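Local coordinates for protein endo-alpha-mannosidase (PDB 4ACY) that hydrolyses internal alpha-mannosidic linkages, probably in N-glycans, as a TIM-barrel glycoside hydrolase of family GH99, at residues K148-I153 against A180-H185; I171-G176 against T218-L223; F277-G282 against S320-T325. All blocks are in the same frame, centred on the assembly; numbering follows the deposited sequence.

Contact 1 (K148-I153 against A180-H185); sequences KVCFHI and AFYRTH
Val-149 joins strand 148-153 to the loop 180-185 through both polar groups of its backbone. Val-149 N donates to Ala-180 O over 2.8 Å, running nearly straight out from that carbonyl (C=O...N angle 172°), while Val-149 O accepts from Tyr-182 N at 3.0 Å, the donor standing above the carbonyl plane. The two bonds make a single bridge opposite Phe-181, and Ala-180 O takes a further CA-H...O contact from Lys-148 CA at 3.2 Å. Tyr-182 fits against the strand beside this bridge. With CG anti to the backbone N (chi1 -176°), Tyr-182 CB sits 3.4 Å from Val-149 O. The ring lies between Lys-148 and Cys-150, the residues before and after Val-149: Tyr-182 CD1 meets Lys-148 CB at 3.6 Å and Tyr-182 CD2 meets Cys-150 CB at 3.9 Å. Cys-150 SG approaches the same ring obliquely, a sulfur-aromatic contact. Tyr-182 OH is bonded to Asp-40 O and Lys-148 NZ to Pro-179 O, so both polar ends have partners beyond the strand. With an alanine here, Asp-40 O is likely to lose this donor and a gap to open beside Lys-148 and Cys-150. Farther along, the side chains of Phe-151 and Phe-181 cross at about a right angle, and their rings touch obliquely, Phe-151 CE1 to Phe-181 CE1, at 3.7 Å. Helix 161-175 packs on these phenylalanines through Ile-171 and Tyr-175, helix 133-145 brings Leu-139 onto Val-149 and Ala-180, and strand 117-124 meets Cys-150 with Ser-121 and Tyr-182 with Val-119.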
loop_
_atom_site.group_PDB
_atom_site.type_symbol
_atom_site.label_atom_id
_atom_site.label_comp_id
_atom_site.label_asym_id
_atom_site.label_seq_id
_atom_site.Cartn_x
_atom_site.Cartn_y
_atom_site.Cartn_z
ATOM N N LYS A 148 8.449 -2.630 -11.336
ATOM C CA LYS A 148 7.332 -3.556 -11.557
ATOM C C LYS A 148 6.067 -3.105 -10.823
ATOM O O LYS A 148 6.148 -2.361 -9.847
ATOM C CB LYS A 148 7.698 -4.974 -11.091
ATOM C CG LYS A 148 8.966 -5.555 -11.728
ATOM C CD LYS A 148 8.804 -5.809 -13.200
ATOM C CE LYS A 148 10.097 -6.413 -13.770
ATOM N NZ LYS A 148 10.011 -6.595 -15.239
ATOM N N VAL A 149 4.912 -3.572 -11.291
ATOM C CA VAL A 149 3.621 -3.175 -10.717
ATOM C C VAL A 149 2.808 -4.416 -10.343
ATOM O O VAL A 149 2.616 -5.315 -11.173
ATOM C CB VAL A 149 2.805 -2.330 -11.734
ATOM C CG1 VAL A 149 1.422 -2.005 -11.204
ATOM C CG2 VAL A 149 3.571 -1.045 -12.128
ATOM N N CYS A 150 2.332 -4.468 -9.104
ATOM C CA CYS A 150 1.346 -5.474 -8.739
ATOM C C CYS A 150 0.117 -4.754 -8.212
ATOM O O CYS A 150 0.054 -3.522 -8.249
ATOM C CB CYS A 150 1.925 -6.473 -7.719
ATOM S SG CYS A 150 2.286 -5.788 -6.083
ATOM N N PHE A 151 -0.868 -5.507 -7.725
ATOM C CA PHE A 151 -2.171 -4.915 -7.452
ATOM C C PHE A 151 -2.639 -5.173 -6.040
ATOM O O PHE A 151 -2.418 -6.262 -5.499
ATOM C CB PHE A 151 -3.192 -5.406 -8.494
ATOM C CG PHE A 151 -2.909 -4.879 -9.864
ATOM C CD1 PHE A 151 -1.859 -5.407 -10.628
ATOM C CD2 PHE A 151 -3.649 -3.820 -10.371
ATOM C CE1 PHE A 151 -1.548 -4.870 -11.894
ATOM C CE2 PHE A 151 -3.359 -3.285 -11.625
ATOM C CZ PHE A 151 -2.308 -3.810 -12.388
ATOM N N HIS A 152 -3.262 -4.140 -5.466
ATOM C CA HIS A 152 -3.761 -4.146 -4.100
ATOM C C HIS A 152 -5.281 -4.093 -4.181
ATOM O O HIS A 152 -5.853 -3.047 -4.462
ATOM C CB HIS A 152 -3.209 -2.906 -3.365
ATOM C CG HIS A 152 -3.389 -2.950 -1.876
ATOM N ND1 HIS A 152 -3.069 -1.885 -1.068
ATOM C CD2 HIS A 152 -3.819 -3.933 -1.048
ATOM C CE1 HIS A 152 -3.299 -2.203 0.198
ATOM N NE2 HIS A 152 -3.763 -3.441 0.238
ATOM N N ILE A 153 -5.926 -5.242 -3.999
ATOM C CA ILE A 153 -7.375 -5.347 -4.197
ATOM C C ILE A 153 -8.130 -4.793 -2.997
ATOM O O ILE A 153 -8.037 -5.323 -1.884
ATOM C CB ILE A 153 -7.795 -6.800 -4.480
ATOM C CG1 ILE A 153 -6.974 -7.360 -5.646
ATOM C CG2 ILE A 153 -9.326 -6.912 -4.751
ATOM C CD1 ILE A 153 -7.241 -6.716 -6.997
ATOM N N ALA A 180 6.311 -4.668 -17.434
ATOM C CA ALA A 180 6.415 -4.210 -16.037
ATOM C C ALA A 180 5.446 -4.896 -15.082
ATOM O O ALA A 180 5.394 -4.545 -13.903
ATOM C CB ALA A 180 6.258 -2.690 -15.946
ATOM N N PHE A 181 4.669 -5.854 -15.570
ATOM C CA PHE A 181 3.774 -6.607 -14.675
ATOM C C PHE A 181 4.599 -7.487 -13.740
ATOM O O PHE A 181 5.431 -8.287 -14.186
ATOM C CB PHE A 181 2.781 -7.432 -15.498
ATOM C CG PHE A 181 1.714 -8.122 -14.681
ATOM C CD1 PHE A 181 0.594 -7.422 -14.250
ATOM C CD2 PHE A 181 1.800 -9.485 -14.390
ATOM C CE1 PHE A 181 -0.407 -8.042 -13.505
ATOM C CE2 PHE A 181 0.791 -10.124 -13.647
ATOM C CZ PHE A 181 -0.311 -9.400 -13.200
ATOM N N TYR A 182 4.374 -7.352 -12.434
ATOM C CA TYR A 182 5.203 -8.039 -11.449
ATOM C C TYR A 182 4.947 -9.529 -11.384
ATOM O O TYR A 182 3.799 -9.963 -11.339
ATOM C CB TYR A 182 4.930 -7.471 -10.068
ATOM C CG TYR A 182 5.790 -8.011 -8.955
ATOM C CD1 TYR A 182 7.186 -7.833 -8.956
ATOM C CD2 TYR A 182 5.203 -8.627 -7.857
ATOM C CE1 TYR A 182 7.967 -8.291 -7.888
ATOM C CE2 TYR A 182 5.971 -9.096 -6.804
ATOM C CZ TYR A 182 7.347 -8.915 -6.823
ATOM O OH TYR A 182 8.091 -9.358 -5.748
ATOM N N ARG A 183 6.032 -10.295 -11.361
ATOM C CA ARG A 183 5.996 -11.699 -10.967
ATOM C C ARG A 183 7.177 -11.988 -10.066
ATOM O O ARG A 183 8.268 -11.457 -10.269
ATOM C CB ARG A 183 6.063 -12.615 -12.193
ATOM C CG ARG A 183 4.795 -12.623 -12.973
ATOM C CD ARG A 183 4.845 -13.629 -14.101
ATOM N NE ARG A 183 3.611 -13.583 -14.875
ATOM C CZ ARG A 183 3.352 -12.688 -15.821
ATOM N NH1 ARG A 183 4.227 -11.736 -16.115
ATOM N NH2 ARG A 183 2.204 -12.738 -16.466
ATOM N N THR A 184 6.951 -12.835 -9.073
ATOM C CA THR A 184 8.022 -13.287 -8.209
ATOM C C THR A 184 7.941 -14.815 -8.103
ATOM O O THR A 184 6.850 -15.368 -7.973
ATOM C CB THR A 184 8.012 -12.559 -6.834
ATOM O OG1 THR A 184 9.122 -13.004 -6.049
ATOM C CG2 THR A 184 6.701 -12.774 -6.080
ATOM N N HIS A 185 9.093 -15.478 -8.226
ATOM C CA HIS A 185 9.140 -16.939 -8.406
ATOM C C HIS A 185 8.121 -17.362 -9.481
ATOM O O HIS A 185 7.413 -18.371 -9.343
ATOM C CB HIS A 185 8.910 -17.664 -7.065
#

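Contact 2 (I171-G176 against T218-L223); sequences IVDTYG and TKYDGL
Tyr-220 reaches from the loop segment 218-223 to Val-172 and Asp-173 of helix 161-175. The bond to CB does not itself aim at the helix; CG, set anti to the carbonyl carbon (chi1 -59°), carries the ring across. Tyr-220 CD1 lies against Val-172 CB at 3.6 Å, so that the valine meets the ring at its edge, near the ring plane. One atom farther out, Tyr-220 CE1 is 3.2 Å from Asp-173 OD1, which approaches the same edge. At the tip, Tyr-220 OH donates to Asp-173 OD1 at 2.7 Å, using the syn lone pair of that oxygen, with carboxylate and ring planes turned 62° apart. Lys-219 CG stands 3.5 Å above the Tyr-220 ring, over the centre of one face, and the lysine chain bends at chi3 (-74°), bringing Lys-219 NZ within 3.4 Å of Asp-173 OD1, a weak bond within a salt bridge. OD1 is thus approached by a phenol and an ammonium group, which would probably favour the charged carboxylate. Thr-218 to Asp-221 form a type I beta turn, reinforced by an ST turn in which Thr-218 OG1 accepts from Tyr-220 N. Ile-168 and Gln-169 of helix 161-175 also touch Tyr-220, and Arg-165 touches Thr-218, so the turn leading into barrel strand 223-227 rests on the outer helix that follows strand 148-153.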
loop_
_atom_site.group_PDB
_atom_site.type_symbol
_atom_site.label_atom_id
_atom_site.label_comp_id
_atom_site.label_asym_id
_atom_site.label_seq_id
_atom_site.Cartn_x
_atom_site.Cartn_y
_atom_site.Cartn_z
ATOM N N ILE A 171 -7.298 -8.069 -14.583
ATOM C CA ILE A 171 -5.938 -7.591 -14.361
ATOM C C ILE A 171 -4.940 -8.418 -15.181
ATOM O O ILE A 171 -4.094 -7.862 -15.879
ATOM C CB ILE A 171 -5.592 -7.595 -12.855
ATOM C CG1 ILE A 171 -6.342 -6.448 -12.148
ATOM C CG2 ILE A 171 -4.080 -7.496 -12.624
ATOM C CD1 ILE A 171 -6.386 -6.563 -10.617
ATOM N N VAL A 172 -5.059 -9.741 -15.099
ATOM C CA VAL A 172 -4.163 -10.643 -15.833
ATOM C C VAL A 172 -4.347 -10.496 -17.353
ATOM O O VAL A 172 -3.370 -10.408 -18.087
ATOM C CB VAL A 172 -4.325 -12.120 -15.384
ATOM C CG1 VAL A 172 -3.548 -13.074 -16.293
ATOM C CG2 VAL A 172 -3.862 -12.306 -13.926
ATOM N N ASP A 173 -5.593 -10.445 -17.818
ATOM C CA ASP A 173 -5.854 -10.306 -19.261
ATOM C C ASP A 173 -5.376 -8.988 -19.826
ATOM O O ASP A 173 -4.887 -8.927 -20.948
ATOM C CB ASP A 173 -7.346 -10.461 -19.574
ATOM C CG ASP A 173 -7.840 -11.882 -19.410
ATOM O OD1 ASP A 173 -7.018 -12.812 -19.288
ATOM O OD2 ASP A 173 -9.070 -12.069 -19.389
ATOM N N THR A 174 -5.536 -7.921 -19.059
ATOM C CA THR A 174 -5.233 -6.592 -19.557
ATOM C C THR A 174 -3.768 -6.198 -19.371
ATOM O O THR A 174 -3.181 -5.577 -20.251
ATOM C CB THR A 174 -6.147 -5.536 -18.898
ATOM O OG1 THR A 174 -7.510 -5.978 -18.960
ATOM C CG2 THR A 174 -6.004 -4.188 -19.580
ATOM N N TYR A 175 -3.188 -6.559 -18.232
ATOM C CA TYR A 175 -1.851 -6.099 -17.873
ATOM C C TYR A 175 -0.807 -7.198 -17.815
ATOM O O TYR A 175 0.381 -6.903 -17.729
ATOM C CB TYR A 175 -1.886 -5.401 -16.512
ATOM C CG TYR A 175 -2.933 -4.328 -16.434
ATOM C CD1 TYR A 175 -2.922 -3.251 -17.322
ATOM C CD2 TYR A 175 -3.942 -4.389 -15.481
ATOM C CE1 TYR A 175 -3.879 -2.261 -17.245
ATOM C CE2 TYR A 175 -4.900 -3.407 -15.397
ATOM C CZ TYR A 175 -4.871 -2.354 -16.281
ATOM O OH TYR A 175 -5.835 -1.381 -16.185
ATOM N N GLY A 176 -1.251 -8.450 -17.841
ATOM C CA GLY A 176 -0.359 -9.599 -17.595
ATOM C C GLY A 176 0.779 -9.786 -18.584
ATOM O O GLY A 176 1.837 -10.324 -18.228
ATOM N N THR A 218 -4.865 -22.354 -13.236
ATOM C CA THR A 218 -5.349 -21.665 -14.416
ATOM C C THR A 218 -4.324 -20.589 -14.727
ATOM O O THR A 218 -3.383 -20.386 -13.962
ATOM C CB THR A 218 -6.720 -20.987 -14.175
ATOM O OG1 THR A 218 -6.540 -19.827 -13.344
ATOM C CG2 THR A 218 -7.687 -21.936 -13.504
ATOM N N LYS A 219 -4.508 -19.884 -15.838
ATOM C CA LYS A 219 -3.642 -18.774 -16.184
ATOM C C LYS A 219 -3.812 -17.600 -15.203
ATOM O O LYS A 219 -3.079 -16.617 -15.290
ATOM C CB LYS A 219 -3.940 -18.298 -17.607
ATOM C CG LYS A 219 -5.251 -17.529 -17.729
ATOM C CD LYS A 219 -5.448 -16.952 -19.125
ATOM C CE LYS A 219 -4.541 -15.746 -19.385
ATOM N NZ LYS A 219 -4.912 -15.118 -20.688
ATOM N N TYR A 220 -4.790 -17.720 -14.303
ATOM C CA TYR A 220 -5.125 -16.665 -13.321
ATOM C C TYR A 220 -4.570 -16.965 -11.929
ATOM O O TYR A 220 -4.928 -16.309 -10.926
ATOM C CB TYR A 220 -6.642 -16.433 -13.286
ATOM C CG TYR A 220 -7.150 -16.030 -14.636
ATOM C CD1 TYR A 220 -6.686 -14.868 -15.249
ATOM C CD2 TYR A 220 -8.053 -16.833 -15.333
ATOM C CE1 TYR A 220 -7.118 -14.499 -16.521
ATOM C CE2 TYR A 220 -8.497 -16.469 -16.603
ATOM C CZ TYR A 220 -8.024 -15.305 -17.188
ATOM O OH TYR A 220 -8.463 -14.942 -18.443
ATOM N N ASP A 221 -3.679 -17.955 -11.857
ATOM C CA ASP A 221 -3.090 -18.331 -10.586
ATOM C C ASP A 221 -2.028 -17.299 -10.200
ATOM O O ASP A 221 -1.590 -16.495 -11.027
ATOM C CB ASP A 221 -2.471 -19.743 -10.663
ATOM C CG ASP A 221 -2.438 -20.438 -9.320
ATOM O OD1 ASP A 221 -2.652 -19.771 -8.284
ATOM O OD2 ASP A 221 -2.198 -21.657 -9.282
ATOM N N GLY A 222 -1.612 -17.331 -8.946
ATOM C CA GLY A 222 -0.592 -16.411 -8.471
ATOM C C GLY A 222 -0.445 -16.554 -6.980
ATOM O O GLY A 222 -0.766 -17.593 -6.414
ATOM N N LEU A 223 0.069 -15.504 -6.354
ATOM C CA LEU A 223 0.281 -15.499 -4.925
ATOM C C LEU A 223 -0.691 -14.483 -4.352
ATOM O O LEU A 223 -0.637 -13.299 -4.684
ATOM C CB LEU A 223 1.719 -15.097 -4.604
ATOM C CG LEU A 223 2.829 -16.086 -5.002
ATOM C CD1 LEU A 223 4.168 -15.375 -4.986
ATOM C CD2 LEU A 223 2.863 -17.341 -4.113
#

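Contact 3 (F277-G282 against S320-T325); sequences FIPSVG and SYISIT
Ser-280 and Ser-323 face each other across parallel neighbouring strands, the seventh and eighth of the TIM barrel. Ser-280 OG donates to Ser-323 OG at 2.7 Å. Ser-323 OG, lodged between its own N and carbonyl carbon (chi1 58°), turns back to donate to Pro-279 O, reaching it from above the carbonyl plane. Pro-279 O is gripped twice, since Ser-323 N also binds it at 2.9 Å, almost in line with the C=O bond. The ladder continues with Val-281 N to Ser-323 O (2.8 Å) and Thr-325 N to Val-281 O (2.8 Å). This is a beta-alpha-beta crossover of the barrel, with helix 305-316 linking the strands and lying over Val-281 and Ile-324; the two serines are on the other side, beside Phe-45 of strand 42-46. Toward the start of the strands the ladder gives out. Pro-279 has no N-H to offer, and its CD sits 3.4 Å from Tyr-321 O, which is buried without a polar partner, as is Tyr-321 N. Here a water spans the gap, donating to Phe-277 O and accepting from Ser-320 N. Ile-278 CG1 packs on Tyr-321 CB at 3.9 Å, and on the helix-covered face Val-281 CG2 meets Ile-322 CG2 at 4.0 Å. At the far end Gly-282 passes close to Thr-325 O, where a side-chain carbon would clash, while Thr-325 OG1 bonds to Tyr-248 O.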
loop_
_atom_site.group_PDB
_atom_site.type_symbol
_atom_site.label_atom_id
_atom_site.label_comp_id
_atom_site.label_asym_id
_atom_site.label_seq_id
_atom_site.Cartn_x
_atom_site.Cartn_y
_atom_site.Cartn_z
ATOM N N PHE A 277 5.085 -14.394 4.699
ATOM C CA PHE A 277 4.833 -13.258 5.587
ATOM C C PHE A 277 5.409 -11.996 4.959
ATOM O O PHE A 277 6.614 -11.928 4.657
ATOM C CB PHE A 277 5.478 -13.528 6.949
ATOM C CG PHE A 277 5.519 -12.342 7.885
ATOM C CD1 PHE A 277 4.428 -11.466 8.024
ATOM C CD2 PHE A 277 6.654 -12.125 8.664
ATOM C CE1 PHE A 277 4.496 -10.402 8.922
ATOM C CE2 PHE A 277 6.725 -11.079 9.558
ATOM C CZ PHE A 277 5.640 -10.214 9.695
ATOM N N ILE A 278 4.554 -10.989 4.774
ATOM C CA ILE A 278 5.019 -9.716 4.220
ATOM C C ILE A 278 4.672 -8.592 5.201
ATOM O O ILE A 278 3.578 -8.040 5.138
ATOM C CB ILE A 278 4.410 -9.435 2.802
ATOM C CG1 ILE A 278 4.580 -10.673 1.893
ATOM C CG2 ILE A 278 5.031 -8.154 2.206
ATOM C CD1 ILE A 278 4.137 -10.428 0.463
ATOM N N PRO A 279 5.591 -8.264 6.133
ATOM C CA PRO A 279 5.298 -7.179 7.069
ATOM C C PRO A 279 5.154 -5.869 6.305
ATOM O O PRO A 279 5.734 -5.718 5.216
ATOM C CB PRO A 279 6.540 -7.122 7.960
ATOM C CG PRO A 279 7.640 -7.777 7.134
ATOM C CD PRO A 279 6.933 -8.837 6.335
ATOM N N SER A 280 4.373 -4.949 6.865
ATOM C CA SER A 280 4.260 -3.610 6.314
ATOM C C SER A 280 4.890 -2.589 7.246
ATOM O O SER A 280 4.578 -2.545 8.441
ATOM C CB SER A 280 2.798 -3.245 6.032
ATOM O OG SER A 280 2.183 -4.206 5.182
ATOM N N VAL A 281 5.806 -1.806 6.680
ATOM C CA VAL A 281 6.552 -0.778 7.412
ATOM C C VAL A 281 6.174 0.604 6.932
ATOM O O VAL A 281 6.018 0.829 5.727
ATOM C CB VAL A 281 8.088 -0.977 7.207
ATOM C CG1 VAL A 281 8.902 0.131 7.887
ATOM C CG2 VAL A 281 8.496 -2.360 7.720
ATOM N N GLY A 282 6.038 1.538 7.874
ATOM C CA GLY A 282 5.756 2.926 7.538
ATOM C C GLY A 282 6.584 3.924 8.342
ATOM O O GLY A 282 7.134 3.571 9.388
ATOM N N SER A 320 10.970 -12.499 3.833
ATOM C CA SER A 320 11.607 -12.479 2.502
ATOM C C SER A 320 11.157 -11.294 1.647
ATOM O O SER A 320 11.792 -10.972 0.633
ATOM C CB SER A 320 11.311 -13.784 1.747
ATOM O OG SER A 320 11.893 -14.905 2.399
ATOM N N TYR A 321 10.038 -10.681 2.033
ATOM C CA TYR A 321 9.472 -9.544 1.296
ATOM C C TYR A 321 9.087 -8.516 2.320
ATOM O O TYR A 321 8.641 -8.876 3.406
ATOM C CB TYR A 321 8.184 -9.946 0.560
ATOM C CG TYR A 321 8.371 -10.937 -0.553
ATOM C CD1 TYR A 321 8.477 -12.299 -0.280
ATOM C CD2 TYR A 321 8.415 -10.516 -1.881
ATOM C CE1 TYR A 321 8.643 -13.224 -1.299
ATOM C CE2 TYR A 321 8.590 -11.435 -2.917
ATOM C CZ TYR A 321 8.696 -12.779 -2.610
ATOM O OH TYR A 321 8.872 -13.683 -3.622
ATOM N N ILE A 322 9.254 -7.248 1.981
ATOM C CA ILE A 322 8.818 -6.160 2.858
ATOM C C ILE A 322 7.947 -5.223 2.056
ATOM O O ILE A 322 8.268 -4.891 0.913
ATOM C CB ILE A 322 10.026 -5.439 3.526
ATOM C CG1 ILE A 322 10.710 -6.394 4.516
ATOM C CG2 ILE A 322 9.574 -4.126 4.248
ATOM C CD1 ILE A 322 11.977 -5.812 5.158
ATOM N N SER A 323 6.829 -4.808 2.650
ATOM C CA SER A 323 5.974 -3.825 2.026
ATOM C C SER A 323 6.048 -2.516 2.791
ATOM O O SER A 323 6.282 -2.489 4.006
ATOM C CB SER A 323 4.524 -4.329 1.896
ATOM O OG SER A 323 3.970 -4.683 3.167
ATOM N N ILE A 324 5.870 -1.425 2.058
ATOM C CA ILE A 324 5.976 -0.092 2.618
ATOM C C ILE A 324 4.620 0.616 2.558
ATOM O O ILE A 324 4.064 0.869 1.483
ATOM C CB ILE A 324 7.065 0.748 1.900
ATOM C CG1 ILE A 324 8.442 0.080 2.087
ATOM C CG2 ILE A 324 7.089 2.182 2.455
ATOM C CD1 ILE A 324 9.538 0.740 1.283
ATOM N N THR A 325 4.110 0.926 3.747
ATOM C CA THR A 325 2.886 1.692 3.893
ATOM C C THR A 325 3.313 3.103 4.314
ATOM O O THR A 325 3.557 3.326 5.495
ATOM C CB THR A 325 1.979 1.062 4.974
ATOM O OG1 THR A 325 1.648 -0.285 4.587
ATOM C CG2 THR A 325 0.680 1.899 5.131
HETATM O O HOH W 1 8.445 -13.630 3.465
#

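From the N terminus, strand 148-153 opens contact 1, and helix 161-175, whose end opens contact 2, follows it directly. Contact 1 closes first, at 180-185, after a loop that includes this helix; contact 2 closes only at 218-223, so the two cross along the chain. They also touch in space: Phe-181 CB packs against Tyr-175 O, and Arg-183 NH2 probably bonds to Gly-176 O. Contact 3 follows in series, closing a loop of its own between strand 276-281 and strand 322-324. It meets contact 1 through a probable hydrogen bond between Thr-184 and Tyr-321, which ties the loop before strand 189-192 to the residue just before the last barrel strand.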